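PDB 3OH8: nucleoside-diphosphate sugar epimerase (SulA family) from Corynebacterium glutamicum, which probably acts as an NAD(P)-dependent epimerase on nucleotide-linked sugars through a Rossmann-type domain, its precise substrate being uncertain. Local coordinates for residues G256-H260 with S273-A279; G263-E269 with Q413-A419; T304-S309 with F337-I342. All coordinates share one frame; numbering follows the deposited sequence.

Contact 1 of 3, residues G256-H260 with S273-A279; sequences GFYGH and SGDDFLA
Phe257 O takes two hydrogen bonds from the turn at Ser273 and Gly274. Gly274 N lies 2.8 Å from Phe257 O, on a lone pair and nearly straight (170°). Ser273 OG, 2.9 Å from Phe257 O, also donates in the carbonyl plane. A chi1 of -173° turns that hydroxyl to the carbonyl, and Arg283 NH1 gives it a second partner. Asp276 is the N-cap of helix 277-287: its OD1 accepts Ala279 N at 2.9 Å from above the carboxylate plane, a role suited to a short acidic side chain. OD2 also receives His260 N, although its position in the model is less certain.

Packing adds a CH-pi contact, Ser273 CB over the Phe257 face, 3.9 Å from the ring centroid. Leu278 bends its branch over Gly256, CD2 lying 3.4 Å from Gly256 CA. Gly274 CA comes within 3.1 Å of Tyr258 O; a side chain there would run into Gly259 CA and the Tyr258 carbonyl carbon. At Gly259 (phi 97°) a CB would jam against the preceding carbonyl O.

The contact ties the loop after strand 248-254 to the start of helix 277-287. Phe257 rests on Cys282, Arg283 and Glu286 of that helix and makes a cation-pi contact with Arg303 of strand 298-308; Tyr258 OH reaches Arg303 and Asn363 of strand 360-364.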
loop_
_atom_site.group_PDB
_atom_site.type_symbol
_atom_site.label_atom_id
_atom_site.label_comp_id
_atom_site.label_asym_id
_atom_site.label_seq_id
_atom_site.Cartn_x
_atom_site.Cartn_y
_atom_site.Cartn_z
ATOM N N GLY A 256 -13.024 -14.492 -7.005
ATOM C CA GLY A 256 -14.190 -15.310 -6.707
ATOM C C GLY A 256 -15.134 -15.358 -7.891
ATOM O O GLY A 256 -16.020 -16.206 -7.959
ATOM N N PHE A 257 -14.947 -14.429 -8.825
ATOM C CA PHE A 257 -15.663 -14.445 -10.092
ATOM C C PHE A 257 -15.522 -15.804 -10.793
ATOM O O PHE A 257 -16.449 -16.257 -11.463
ATOM C CB PHE A 257 -15.120 -13.347 -11.005
ATOM C CG PHE A 257 -15.707 -13.362 -12.394
ATOM C CD1 PHE A 257 -16.872 -12.655 -12.680
ATOM C CD2 PHE A 257 -15.095 -14.072 -13.415
ATOM C CE1 PHE A 257 -17.422 -12.659 -13.962
ATOM C CE2 PHE A 257 -15.638 -14.087 -14.694
ATOM C CZ PHE A 257 -16.807 -13.377 -14.966
ATOM N N TYR A 258 -14.353 -16.427 -10.655
ATOM C CA TYR A 258 -14.063 -17.673 -11.352
ATOM C C TYR A 258 -14.619 -18.875 -10.599
ATOM O O TYR A 258 -14.498 -20.025 -11.052
ATOM C CB TYR A 258 -12.548 -17.829 -11.577
ATOM C CG TYR A 258 -11.971 -16.676 -12.342
ATOM C CD1 TYR A 258 -12.287 -16.485 -13.681
ATOM C CD2 TYR A 258 -11.133 -15.753 -11.721
ATOM C CE1 TYR A 258 -11.775 -15.413 -14.392
ATOM C CE2 TYR A 258 -10.612 -14.670 -12.425
ATOM C CZ TYR A 258 -10.941 -14.508 -13.749
ATOM O OH TYR A 258 -10.444 -13.450 -14.437
ATOM N N GLY A 259 -15.230 -18.603 -9.455
ATOM C CA GLY A 259 -15.712 -19.662 -8.595
ATOM C C GLY A 259 -14.689 -19.927 -7.513
ATOM O O GLY A 259 -13.525 -19.520 -7.624
ATOM N N HIS A 260 -15.112 -20.615 -6.461
ATOM C CA HIS A 260 -14.224 -20.860 -5.334
ATOM C C HIS A 260 -13.177 -21.927 -5.650
ATOM O O HIS A 260 -12.105 -21.942 -5.051
ATOM C CB HIS A 260 -15.022 -21.193 -4.058
ATOM C CG HIS A 260 -15.495 -22.611 -3.976
ATOM N ND1 HIS A 260 -14.827 -23.577 -3.255
ATOM C CD2 HIS A 260 -16.580 -23.224 -4.506
ATOM C CE1 HIS A 260 -15.473 -24.725 -3.351
ATOM N NE2 HIS A 260 -16.542 -24.538 -4.104
ATOM N N SER A 273 -16.784 -17.308 -16.022
ATOM C CA SER A 273 -17.180 -17.223 -14.624
ATOM C C SER A 273 -17.386 -18.605 -14.028
ATOM O O SER A 273 -17.672 -19.576 -14.744
ATOM C CB SER A 273 -18.467 -16.413 -14.481
ATOM O OG SER A 273 -18.782 -16.193 -13.115
ATOM N N GLY A 274 -17.271 -18.683 -12.709
ATOM C CA GLY A 274 -17.436 -19.931 -11.987
ATOM C C GLY A 274 -18.874 -20.428 -11.923
ATOM O O GLY A 274 -19.769 -19.891 -12.584
ATOM N N ASP A 275 -19.093 -21.456 -11.112
ATOM C CA ASP A 275 -20.363 -22.186 -11.149
ATOM C C ASP A 275 -21.087 -22.209 -9.809
ATOM O O ASP A 275 -22.116 -22.878 -9.653
ATOM C CB ASP A 275 -20.137 -23.620 -11.652
ATOM C CG ASP A 275 -19.201 -24.427 -10.749
ATOM O OD1 ASP A 275 -18.984 -24.044 -9.585
ATOM O OD2 ASP A 275 -18.687 -25.465 -11.210
ATOM N N ASP A 276 -20.556 -21.456 -8.852
ATOM C CA ASP A 276 -21.089 -21.441 -7.495
ATOM C C ASP A 276 -21.728 -20.095 -7.144
ATOM O O ASP A 276 -21.833 -19.209 -7.989
ATOM C CB ASP A 276 -19.983 -21.790 -6.495
ATOM C CG ASP A 276 -18.742 -20.943 -6.685
ATOM O OD1 ASP A 276 -18.811 -19.931 -7.417
ATOM O OD2 ASP A 276 -17.696 -21.291 -6.107
ATOM N N PHE A 277 -22.169 -19.948 -5.901
ATOM C CA PHE A 277 -22.843 -18.721 -5.502
ATOM C C PHE A 277 -21.869 -17.546 -5.474
ATOM O O PHE A 277 -22.229 -16.422 -5.814
ATOM C CB PHE A 277 -23.514 -18.871 -4.139
ATOM C CG PHE A 277 -24.336 -17.676 -3.738
ATOM C CD1 PHE A 277 -25.506 -17.366 -4.422
ATOM C CD2 PHE A 277 -23.938 -16.860 -2.692
ATOM C CE1 PHE A 277 -26.275 -16.268 -4.065
ATOM C CE2 PHE A 277 -24.701 -15.758 -2.325
ATOM C CZ PHE A 277 -25.874 -15.463 -3.019
ATOM N N LEU A 278 -20.637 -17.817 -5.061
ATOM C CA LEU A 278 -19.607 -16.791 -5.048
ATOM C C LEU A 278 -19.470 -16.178 -6.438
ATOM O O LEU A 278 -19.463 -14.947 -6.599
ATOM C CB LEU A 278 -18.275 -17.388 -4.594
ATOM C CG LEU A 278 -17.035 -16.509 -4.764
ATOM C CD1 LEU A 278 -17.177 -15.242 -3.945
ATOM C CD2 LEU A 278 -15.774 -17.277 -4.373
ATOM N N ALA A 279 -19.350 -17.036 -7.447
ATOM C CA ALA A 279 -19.245 -16.576 -8.831
ATOM C C ALA A 279 -20.454 -15.733 -9.233
ATOM O O ALA A 279 -20.320 -14.734 -9.948
ATOM C CB ALA A 279 -19.086 -17.757 -9.787
#

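Contact 2 of 3, residues G263-E269 with Q413-A419; sequences GDEILTE and QRTAPAA
Ile266 CG1 lies over one face of the Arg414 guanidinium, 3.7 Å above its plane and toward the rim, while Asp264 O sits at the edge. There Arg414 NH1 donates to Asp264 O at 3.0 Å, on a carbonyl lone pair; the fully extended arginine chain brings the group to this corner. The Glu269 carboxylate is met from above its plane by Ala419 N, 3.1 Å from OE1, after a bend at chi2 (85°) swings it toward the helix start. OE2 bonds weakly to the same amide and also takes Asn363 N.

Between these ends run parallel strand bonds: Leu267 N to Arg414 O at 2.9 Å and Ala416 N to Leu267 O at 2.7 Å. As suits a buried leucine, Leu267 turns inward, CD1 against Gln413 CA and CB, with Tyr258 also touching it. A water joins Gly263 O, Glu265 O and Arg414 N. Alanines suit the tight approach beyond, Ala418 CB lying 3.4 Å from Thr268 CG2.

An acidic side chain thus receives an amide in the first turn of helix 418-422, a setting that would favour its ionised form, and a long cationic one satisfies a carbonyl at a chain corner; together they fasten segment 413-419, in the DUF1731 family region, to the epimerase domain.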
loop_
_atom_site.group_PDB
_atom_site.type_symbol
_atom_site.label_atom_id
_atom_site.label_comp_id
_atom_site.label_asym_id
_atom_site.label_seq_id
_atom_site.Cartn_x
_atom_site.Cartn_y
_atom_site.Cartn_z
ATOM N N GLY A 263 -9.601 -26.004 -9.569
ATOM C CA GLY A 263 -8.555 -27.006 -9.688
ATOM C C GLY A 263 -7.245 -26.442 -10.214
ATOM O O GLY A 263 -6.736 -25.440 -9.703
ATOM N N ASP A 264 -6.700 -27.083 -11.244
ATOM C CA ASP A 264 -5.424 -26.666 -11.808
ATOM C C ASP A 264 -5.578 -25.779 -13.039
ATOM O O ASP A 264 -4.590 -25.429 -13.677
ATOM C CB ASP A 264 -4.564 -27.882 -12.142
ATOM C CG ASP A 264 -4.068 -28.609 -10.902
ATOM O OD1 ASP A 264 -4.090 -28.019 -9.801
ATOM O OD2 ASP A 264 -3.643 -29.776 -11.037
ATOM N N GLU A 265 -6.814 -25.410 -13.363
ATOM C CA GLU A 265 -7.062 -24.559 -14.520
ATOM C C GLU A 265 -6.481 -23.171 -14.280
ATOM O O GLU A 265 -6.722 -22.561 -13.238
ATOM C CB GLU A 265 -8.558 -24.447 -14.794
ATOM C CG GLU A 265 -8.894 -23.562 -15.976
ATOM C CD GLU A 265 -10.381 -23.320 -16.100
ATOM O OE1 GLU A 265 -11.137 -23.958 -15.341
ATOM O OE2 GLU A 265 -10.796 -22.503 -16.951
ATOM N N ILE A 266 -5.695 -22.689 -15.235
ATOM C CA ILE A 266 -5.090 -21.373 -15.119
ATOM C C ILE A 266 -6.148 -20.345 -15.478
ATOM O O ILE A 266 -6.682 -20.358 -16.582
ATOM C CB ILE A 266 -3.889 -21.226 -16.063
ATOM C CG1 ILE A 266 -2.725 -22.098 -15.575
ATOM C CG2 ILE A 266 -3.461 -19.776 -16.159
ATOM C CD1 ILE A 266 -1.523 -22.087 -16.496
ATOM N N LEU A 267 -6.467 -19.468 -14.536
ATOM C CA LEU A 267 -7.549 -18.505 -14.734
ATOM C C LEU A 267 -7.044 -17.160 -15.252
ATOM O O LEU A 267 -6.216 -16.498 -14.619
ATOM C CB LEU A 267 -8.338 -18.317 -13.430
ATOM C CG LEU A 267 -8.888 -19.629 -12.855
ATOM C CD1 LEU A 267 -9.272 -19.466 -11.381
ATOM C CD2 LEU A 267 -10.078 -20.120 -13.693
ATOM N N THR A 268 -7.570 -16.765 -16.403
ATOM C CA THR A 268 -7.197 -15.526 -17.071
ATOM C C THR A 268 -8.453 -14.681 -17.211
ATOM O O THR A 268 -9.551 -15.173 -17.006
ATOM C CB THR A 268 -6.640 -15.837 -18.479
ATOM O OG1 THR A 268 -5.331 -16.412 -18.352
ATOM C CG2 THR A 268 -6.552 -14.593 -19.324
ATOM N N GLU A 269 -8.309 -13.415 -17.584
ATOM C CA GLU A 269 -9.491 -12.591 -17.786
ATOM C C GLU A 269 -10.355 -13.136 -18.927
ATOM O O GLU A 269 -11.476 -12.672 -19.146
ATOM C CB GLU A 269 -9.103 -11.129 -18.017
ATOM C CG GLU A 269 -8.377 -10.474 -16.810
ATOM C CD GLU A 269 -6.871 -10.729 -16.785
ATOM O OE1 GLU A 269 -6.359 -11.459 -17.663
ATOM O OE2 GLU A 269 -6.188 -10.190 -15.887
ATOM N N GLN A 413 -7.732 -21.252 -6.615
ATOM C CA GLN A 413 -7.845 -20.384 -7.775
ATOM C C GLN A 413 -6.448 -20.139 -8.319
ATOM O O GLN A 413 -5.642 -19.439 -7.695
ATOM C CB GLN A 413 -8.554 -19.076 -7.394
ATOM C CG GLN A 413 -10.018 -19.287 -6.990
ATOM C CD GLN A 413 -10.456 -18.452 -5.793
ATOM O OE1 GLN A 413 -11.643 -18.152 -5.635
ATOM N NE2 GLN A 413 -9.507 -18.080 -4.945
ATOM N N ARG A 414 -6.157 -20.756 -9.462
ATOM C CA ARG A 414 -4.846 -20.642 -10.075
ATOM C C ARG A 414 -4.848 -19.469 -11.048
ATOM O O ARG A 414 -4.723 -19.655 -12.261
ATOM C CB ARG A 414 -4.463 -21.944 -10.777
ATOM C CG ARG A 414 -3.004 -22.020 -11.218
ATOM C CD ARG A 414 -2.727 -23.316 -11.977
ATOM N NE ARG A 414 -1.315 -23.449 -12.316
ATOM C CZ ARG A 414 -0.790 -24.488 -12.960
ATOM N NH1 ARG A 414 -1.564 -25.500 -13.338
ATOM N NH2 ARG A 414 0.513 -24.510 -13.224
ATOM N N THR A 415 -4.985 -18.261 -10.501
ATOM C CA THR A 415 -5.189 -17.073 -11.312
ATOM C C THR A 415 -3.875 -16.554 -11.917
ATOM O O THR A 415 -2.810 -16.604 -11.286
ATOM C CB THR A 415 -5.869 -15.951 -10.494
ATOM O OG1 THR A 415 -6.826 -16.513 -9.581
ATOM C CG2 THR A 415 -6.585 -14.984 -11.420
ATOM N N ALA A 416 -3.953 -16.072 -13.151
ATOM C CA ALA A 416 -2.832 -15.372 -13.779
ATOM C C ALA A 416 -3.239 -13.932 -14.107
ATOM O O ALA A 416 -4.368 -13.683 -14.548
ATOM C CB ALA A 416 -2.362 -16.109 -15.051
ATOM N N PRO A 417 -2.329 -12.979 -13.857
ATOM C CA PRO A 417 -2.549 -11.582 -14.250
ATOM C C PRO A 417 -2.217 -11.398 -15.730
ATOM O O PRO A 417 -1.306 -10.652 -16.090
ATOM C CB PRO A 417 -1.574 -10.812 -13.358
ATOM C CG PRO A 417 -0.422 -11.791 -13.143
ATOM C CD PRO A 417 -1.029 -13.185 -13.187
ATOM N N ALA A 418 -2.956 -12.093 -16.586
ATOM C CA ALA A 418 -2.631 -12.127 -18.013
ATOM C C ALA A 418 -2.710 -10.749 -18.667
ATOM O O ALA A 418 -1.839 -10.372 -19.455
ATOM C CB ALA A 418 -3.545 -13.118 -18.749
ATOM N N ALA A 419 -3.759 -10.005 -18.336
ATOM C CA ALA A 419 -3.977 -8.697 -18.927
ATOM C C ALA A 419 -2.836 -7.731 -18.560
ATOM O O ALA A 419 -2.369 -6.950 -19.397
ATOM C CB ALA A 419 -5.319 -8.151 -18.483
HETATM O O HOH W 1 -7.791 -22.780 -10.746
#

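Contact 3 of 3, residues T304-S309 with F337-I342; sequences TGVALS and FSWIAI
Leu308 reaches two aromatic side chains at the apolar centre: its CD1 lies 3.7 Å from Trp339 CE3, and its CD2 meets the edge of the Phe337 ring, 4.2 Å from CZ. Val306 crosses Phe337 at about a right angle, with CG2 3.8 Å from CE1 and CG1 equally near CZ. Phe337 extends with CG anti to its backbone N (chi1 -178°), which carries the ring out to both aliphatic residues. Val306, Leu308 and Trp339 share one face of the sheet; Ile432 of helix 432-440 packs on Leu308 and Trp339, and Ala435 on Trp339, so bulky apolar side chains suit this side.

On the other face, Ile340 lies beside the small Ala307, and its CG2 touches Thr304 CG2 at 4.1 Å. Leu345 and Ile348 of helix 342-354 cover this side. Further along, Ile342 CD1 rests 3.9 Å from Ser309 CB, close to Leu158 of helix 158-169.

The backbones pair in parallel. Val306 N donates to Ser338 O at 2.7 Å, nearly straight at 175°, and Val306 O receives Ile340 N from well above its carbonyl plane. Leu308 N then bonds to Ile340 O, and Leu308 O accepts Ile342 N at 2.9 Å, just where the strand gives way to helix 342-354. Gly305, having no side chain, lets its CA approach Ser338 O to 3.4 Å.

At the polar margin Ser338 OG bonds to Thr415 OG1, Trp339 NE1 to Asn368 O, and Ser309 OG to Arg311 N. The contact therefore couples a regular set of amide bonds to hydrocarbon on both faces of the sheet, while its few polar side-chain ends find partners in the surrounding chain, as befits an interior strand pair of a Rossmann-type domain.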
loop_
_atom_site.group_PDB
_atom_site.type_symbol
_atom_site.label_atom_id
_atom_site.label_comp_id
_atom_site.label_asym_id
_atom_site.label_seq_id
_atom_site.Cartn_x
_atom_site.Cartn_y
_atom_site.Cartn_z
ATOM N N THR A 304 -9.538 -8.967 -7.402
ATOM C CA THR A 304 -8.430 -9.087 -6.470
ATOM C C THR A 304 -8.270 -10.482 -5.880
ATOM O O THR A 304 -9.255 -11.159 -5.555
ATOM C CB THR A 304 -8.617 -8.133 -5.288
ATOM O OG1 THR A 304 -8.986 -6.840 -5.784
ATOM C CG2 THR A 304 -7.316 -8.032 -4.502
ATOM N N GLY A 305 -7.019 -10.894 -5.731
ATOM C CA GLY A 305 -6.687 -12.085 -4.974
ATOM C C GLY A 305 -6.711 -11.719 -3.508
ATOM O O GLY A 305 -7.274 -10.694 -3.135
ATOM N N VAL A 306 -6.097 -12.553 -2.682
ATOM C CA VAL A 306 -5.986 -12.279 -1.267
ATOM C C VAL A 306 -4.843 -11.290 -1.053
ATOM O O VAL A 306 -3.688 -11.590 -1.332
ATOM C CB VAL A 306 -5.688 -13.563 -0.471
ATOM C CG1 VAL A 306 -5.374 -13.220 0.991
ATOM C CG2 VAL A 306 -6.861 -14.529 -0.579
ATOM N N ALA A 307 -5.182 -10.105 -0.571
ATOM C CA ALA A 307 -4.198 -9.056 -0.380
ATOM C C ALA A 307 -3.364 -9.328 0.861
ATOM O O ALA A 307 -3.897 -9.599 1.942
ATOM C CB ALA A 307 -4.890 -7.706 -0.288
ATOM N N LEU A 308 -2.046 -9.280 0.704
ATOM C CA LEU A 308 -1.161 -9.557 1.823
ATOM C C LEU A 308 -0.645 -8.253 2.394
ATOM O O LEU A 308 0.052 -7.495 1.708
ATOM C CB LEU A 308 0.013 -10.443 1.407
ATOM C CG LEU A 308 -0.357 -11.768 0.735
ATOM C CD1 LEU A 308 0.912 -12.561 0.494
ATOM C CD2 LEU A 308 -1.353 -12.565 1.584
ATOM N N SER A 309 -0.991 -8.007 3.654
ATOM C CA SER A 309 -0.585 -6.794 4.356
ATOM C C SER A 309 -0.175 -7.145 5.773
ATOM O O SER A 309 -0.801 -7.991 6.420
ATOM C CB SER A 309 -1.734 -5.784 4.390
ATOM O OG SER A 309 -1.496 -4.783 5.366
ATOM N N PHE A 337 -3.441 -20.884 -3.872
ATOM C CA PHE A 337 -3.646 -19.667 -3.109
ATOM C C PHE A 337 -3.357 -18.482 -4.030
ATOM O O PHE A 337 -2.225 -18.273 -4.445
ATOM C CB PHE A 337 -2.705 -19.662 -1.895
ATOM C CG PHE A 337 -2.869 -18.473 -0.996
ATOM C CD1 PHE A 337 -4.101 -18.160 -0.456
ATOM C CD2 PHE A 337 -1.778 -17.674 -0.678
ATOM C CE1 PHE A 337 -4.252 -17.067 0.378
ATOM C CE2 PHE A 337 -1.918 -16.579 0.156
ATOM C CZ PHE A 337 -3.157 -16.272 0.687
ATOM N N SER A 338 -4.402 -17.736 -4.364
ATOM C CA SER A 338 -4.303 -16.603 -5.279
ATOM C C SER A 338 -4.103 -15.312 -4.465
ATOM O O SER A 338 -5.041 -14.804 -3.831
ATOM C CB SER A 338 -5.572 -16.540 -6.133
ATOM O OG SER A 338 -5.640 -15.358 -6.898
ATOM N N TRP A 339 -2.870 -14.806 -4.470
ATOM C CA TRP A 339 -2.450 -13.753 -3.540
ATOM C C TRP A 339 -1.877 -12.566 -4.294
ATOM O O TRP A 339 -1.444 -12.701 -5.430
ATOM C CB TRP A 339 -1.362 -14.282 -2.608
ATOM C CG TRP A 339 -0.108 -14.615 -3.350
ATOM C CD1 TRP A 339 0.177 -15.788 -3.985
ATOM C CD2 TRP A 339 1.027 -13.759 -3.564
ATOM N NE1 TRP A 339 1.416 -15.718 -4.583
ATOM C CE2 TRP A 339 1.965 -14.483 -4.333
ATOM C CE3 TRP A 339 1.344 -12.451 -3.182
ATOM C CZ2 TRP A 339 3.198 -13.945 -4.731
ATOM C CZ3 TRP A 339 2.572 -11.913 -3.572
ATOM C CH2 TRP A 339 3.482 -12.664 -4.337
ATOM N N ILE A 340 -1.862 -11.407 -3.642
ATOM C CA ILE A 340 -1.141 -10.251 -4.166
ATOM C C ILE A 340 -0.623 -9.395 -2.997
ATOM O O ILE A 340 -1.294 -9.257 -1.975
ATOM C CB ILE A 340 -2.039 -9.407 -5.112
ATOM C CG1 ILE A 340 -1.219 -8.266 -5.739
ATOM C CG2 ILE A 340 -3.291 -8.899 -4.361
ATOM C CD1 ILE A 340 -1.912 -7.543 -6.893
ATOM N N ALA A 341 0.584 -8.860 -3.130
ATOM C CA ALA A 341 1.137 -7.987 -2.091
ATOM C C ALA A 341 0.304 -6.726 -2.093
ATOM O O ALA A 341 -0.134 -6.272 -3.155
ATOM C CB ALA A 341 2.602 -7.676 -2.381
ATOM N N ILE A 342 0.025 -6.178 -0.915
ATOM C CA ILE A 342 -0.866 -5.025 -0.880
ATOM C C ILE A 342 -0.352 -3.877 -1.770
ATOM O O ILE A 342 -1.141 -3.191 -2.430
ATOM C CB ILE A 342 -1.173 -4.539 0.545
ATOM C CG1 ILE A 342 -2.187 -3.393 0.476
ATOM C CG2 ILE A 342 0.105 -4.131 1.301
ATOM C CD1 ILE A 342 -2.813 -3.043 1.810
#

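The three contacts lie on one side of the chain's centre, contact 2 between the others: its centre is about 13 Å from that of contact 1 and 14 Å from that of contact 3, while the centres of contacts 1 and 3 are about 18 Å apart. Contacts 1 and 2 alternate along the chain and touch through Tyr258. Contact 3, nested within the long loop that contact 2 closes, belongs to the mixed sheet through strands 298-308 and 336-341; contacts 2 and 3 meet where Gln413 O lies against Ser338 CB. Contact 2 forms a separate two-stranded parallel sheet, 265-267 with 412-415. Segment 413-419, in the DUF1731 family region, is thereby laid beside the Rossmann-type domain that carries contacts 1 and 3.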